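Local coordinates for protein apical membrane antigen 1 (Babesia divergens, PDB 4APM) that probably takes part in host-cell invasion at the moving junction, as an apicomplexan apical membrane antigen whose first three domains make up this calcium-binding ectodomain fragment, at residues A[19-24]-A[314-319]. Numbering follows the deposited sequence.
Sequences FDLAKS and MNWANY
Leu21, the first residue of the short helix 21-24, and Phe19, just ahead of its N-cap, come nearest to Asn315 and Trp316, with CA atoms 7.7 Å apart for Leu21 and Asn315 and 8.4 Å for Phe19 and Trp316, so side chains from the strand segment and Leu21 span the gap. One hydrogen bond joins the segments: the indole NE1 of Trp316 gives its N-H to Phe19 O at 2.7 Å. The oxygen receives it on a lone pair in the carbonyl plane and lies only 11° out of the ring plane, at the indole edge; the N-H...O angle of 149° is somewhat bent. The same oxygen takes a weak bond from Leu21 N, within an inverse gamma turn centred on Asp20. Leu21 reaches across with CD1, 3.6 Å from Asn315 CB and 4.0 Å from Trp316 NE1. Asn315 CB sits over the centre of one indole face, 3.7 Å above the plane. With CG anti to its carbonyl carbon (chi1 -60°), Asn315 bonds through ND2 to Gly311 O and through OD1 to Ala261 N. The contact ties the N-terminal segment to inner strand 316-320 of a four-stranded antiparallel sheet, between strands 325-329 and 342-346; Phe227 meets the indole edge-to-face.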
loop_
_atom_site.group_PDB
_atom_site.type_symbol
_atom_site.label_atom_id
_atom_site.label_comp_id
_atom_site.label_asym_id
_atom_site.label_seq_id
_atom_site.Cartn_x
_atom_site.Cartn_y
_atom_site.Cartn_z
ATOM N N PHE A 19 0.504 9.254 3.288
ATOM C CA PHE A 19 -0.438 8.780 2.285
ATOM C C PHE A 19 -0.106 9.401 0.927
ATOM O O PHE A 19 -0.594 8.971 -0.123
ATOM C CB PHE A 19 -1.877 9.064 2.737
ATOM C CG PHE A 19 -2.320 8.190 3.884
ATOM C CD1 PHE A 19 -2.760 6.885 3.652
ATOM C CD2 PHE A 19 -2.163 8.613 5.206
ATOM C CE1 PHE A 19 -3.039 6.018 4.712
ATOM C CE2 PHE A 19 -2.500 7.766 6.279
ATOM C CZ PHE A 19 -2.934 6.464 6.031
ATOM N N ASP A 20 0.767 10.393 0.950
ATOM C CA ASP A 20 1.279 10.971 -0.267
ATOM C C ASP A 20 2.412 10.080 -0.773
ATOM O O ASP A 20 3.610 10.335 -0.521
ATOM C CB ASP A 20 1.750 12.402 -0.010
ATOM C CG ASP A 20 2.090 13.152 -1.291
ATOM O OD1 ASP A 20 2.211 12.523 -2.374
ATOM O OD2 ASP A 20 2.255 14.382 -1.195
ATOM N N LEU A 21 2.007 9.008 -1.461
ATOM C CA LEU A 21 2.920 7.968 -1.919
ATOM C C LEU A 21 3.983 8.431 -2.948
ATOM O O LEU A 21 5.071 7.834 -3.020
ATOM C CB LEU A 21 2.114 6.747 -2.421
ATOM C CG LEU A 21 1.548 5.910 -1.242
ATOM C CD1 LEU A 21 0.461 4.965 -1.717
ATOM C CD2 LEU A 21 2.662 5.103 -0.580
ATOM N N ALA A 22 3.704 9.513 -3.698
ATOM C CA ALA A 22 4.745 10.153 -4.530
ATOM C C ALA A 22 5.952 10.589 -3.676
ATOM O O ALA A 22 7.097 10.495 -4.116
ATOM C CB ALA A 22 4.184 11.350 -5.319
ATOM N N LYS A 23 5.686 11.090 -2.468
ATOM C CA LYS A 23 6.771 11.463 -1.537
ATOM C C LYS A 23 7.299 10.307 -0.694
ATOM O O LYS A 23 8.494 10.168 -0.565
ATOM C CB LYS A 23 6.353 12.575 -0.582
ATOM C CG LYS A 23 5.863 13.854 -1.224
ATOM C CD LYS A 23 5.854 14.939 -0.143
ATOM C CE LYS A 23 4.848 16.034 -0.428
ATOM N NZ LYS A 23 5.172 16.826 -1.645
ATOM N N SER A 24 6.409 9.579 -0.005
ATOM C CA SER A 24 6.848 8.551 0.957
ATOM C C SER A 24 7.411 7.288 0.295
ATOM O O SER A 24 8.304 6.645 0.849
ATOM C CB SER A 24 5.704 8.164 1.864
ATOM O OG SER A 24 4.634 7.664 1.102
ATOM N N MET A 314 -3.542 4.882 -9.162
ATOM C CA MET A 314 -4.667 4.699 -8.254
ATOM C C MET A 314 -4.229 3.898 -7.045
ATOM O O MET A 314 -4.409 2.681 -7.017
ATOM C CB MET A 314 -5.802 3.994 -8.958
ATOM C CG MET A 314 -6.100 4.607 -10.305
ATOM S SD MET A 314 -7.620 3.930 -10.992
ATOM C CE MET A 314 -7.524 4.608 -12.648
ATOM N N ASN A 315 -3.722 4.598 -6.030
ATOM C CA ASN A 315 -2.956 3.996 -4.929
ATOM C C ASN A 315 -3.711 3.749 -3.611
ATOM O O ASN A 315 -3.107 3.317 -2.630
ATOM C CB ASN A 315 -1.720 4.860 -4.618
ATOM C CG ASN A 315 -0.778 4.991 -5.810
ATOM O OD1 ASN A 315 -0.688 4.085 -6.652
ATOM N ND2 ASN A 315 -0.012 6.099 -5.851
ATOM N N TRP A 316 -4.990 4.111 -3.569
ATOM C CA TRP A 316 -5.765 4.152 -2.319
ATOM C C TRP A 316 -7.151 3.702 -2.649
ATOM O O TRP A 316 -7.618 3.873 -3.799
ATOM C CB TRP A 316 -5.835 5.575 -1.743
ATOM C CG TRP A 316 -4.554 6.392 -1.795
ATOM C CD1 TRP A 316 -3.618 6.567 -0.772
ATOM C CD2 TRP A 316 -4.068 7.236 -2.904
ATOM N NE1 TRP A 316 -2.597 7.422 -1.180
ATOM C CE2 TRP A 316 -2.811 7.843 -2.447
ATOM C CE3 TRP A 316 -4.504 7.492 -4.198
ATOM C CZ2 TRP A 316 -2.081 8.708 -3.241
ATOM C CZ3 TRP A 316 -3.751 8.383 -4.997
ATOM C CH2 TRP A 316 -2.572 8.976 -4.520
ATOM N N ALA A 317 -7.799 3.057 -1.681
ATOM C CA ALA A 317 -9.183 2.596 -1.850
ATOM C C ALA A 317 -9.940 2.670 -0.531
ATOM O O ALA A 317 -9.342 2.560 0.552
ATOM C CB ALA A 317 -9.220 1.169 -2.395
ATOM N N ASN A 318 -11.249 2.886 -0.636
ATOM C CA ASN A 318 -12.159 2.816 0.502
ATOM C C ASN A 318 -12.976 1.577 0.391
ATOM O O ASN A 318 -13.678 1.379 -0.592
ATOM C CB ASN A 318 -13.114 3.986 0.474
ATOM C CG ASN A 318 -12.399 5.297 0.364
ATOM O OD1 ASN A 318 -12.197 5.796 -0.740
ATOM N ND2 ASN A 318 -11.931 5.821 1.490
ATOM N N TYR A 319 -12.864 0.722 1.390
ATOM C CA TYR A 319 -13.634 -0.483 1.420
ATOM C C TYR A 319 -14.690 -0.369 2.503
ATOM O O TYR A 319 -14.367 -0.248 3.681
ATOM C CB TYR A 319 -12.749 -1.682 1.689
ATOM C CG TYR A 319 -13.556 -2.926 1.847
ATOM C CD1 TYR A 319 -14.357 -3.391 0.801
ATOM C CD2 TYR A 319 -13.644 -3.558 3.084
ATOM C CE1 TYR A 319 -15.123 -4.545 0.948
ATOM C CE2 TYR A 319 -14.411 -4.686 3.249
ATOM C CZ TYR A 319 -15.153 -5.167 2.190
ATOM O OH TYR A 319 -15.936 -6.261 2.387
#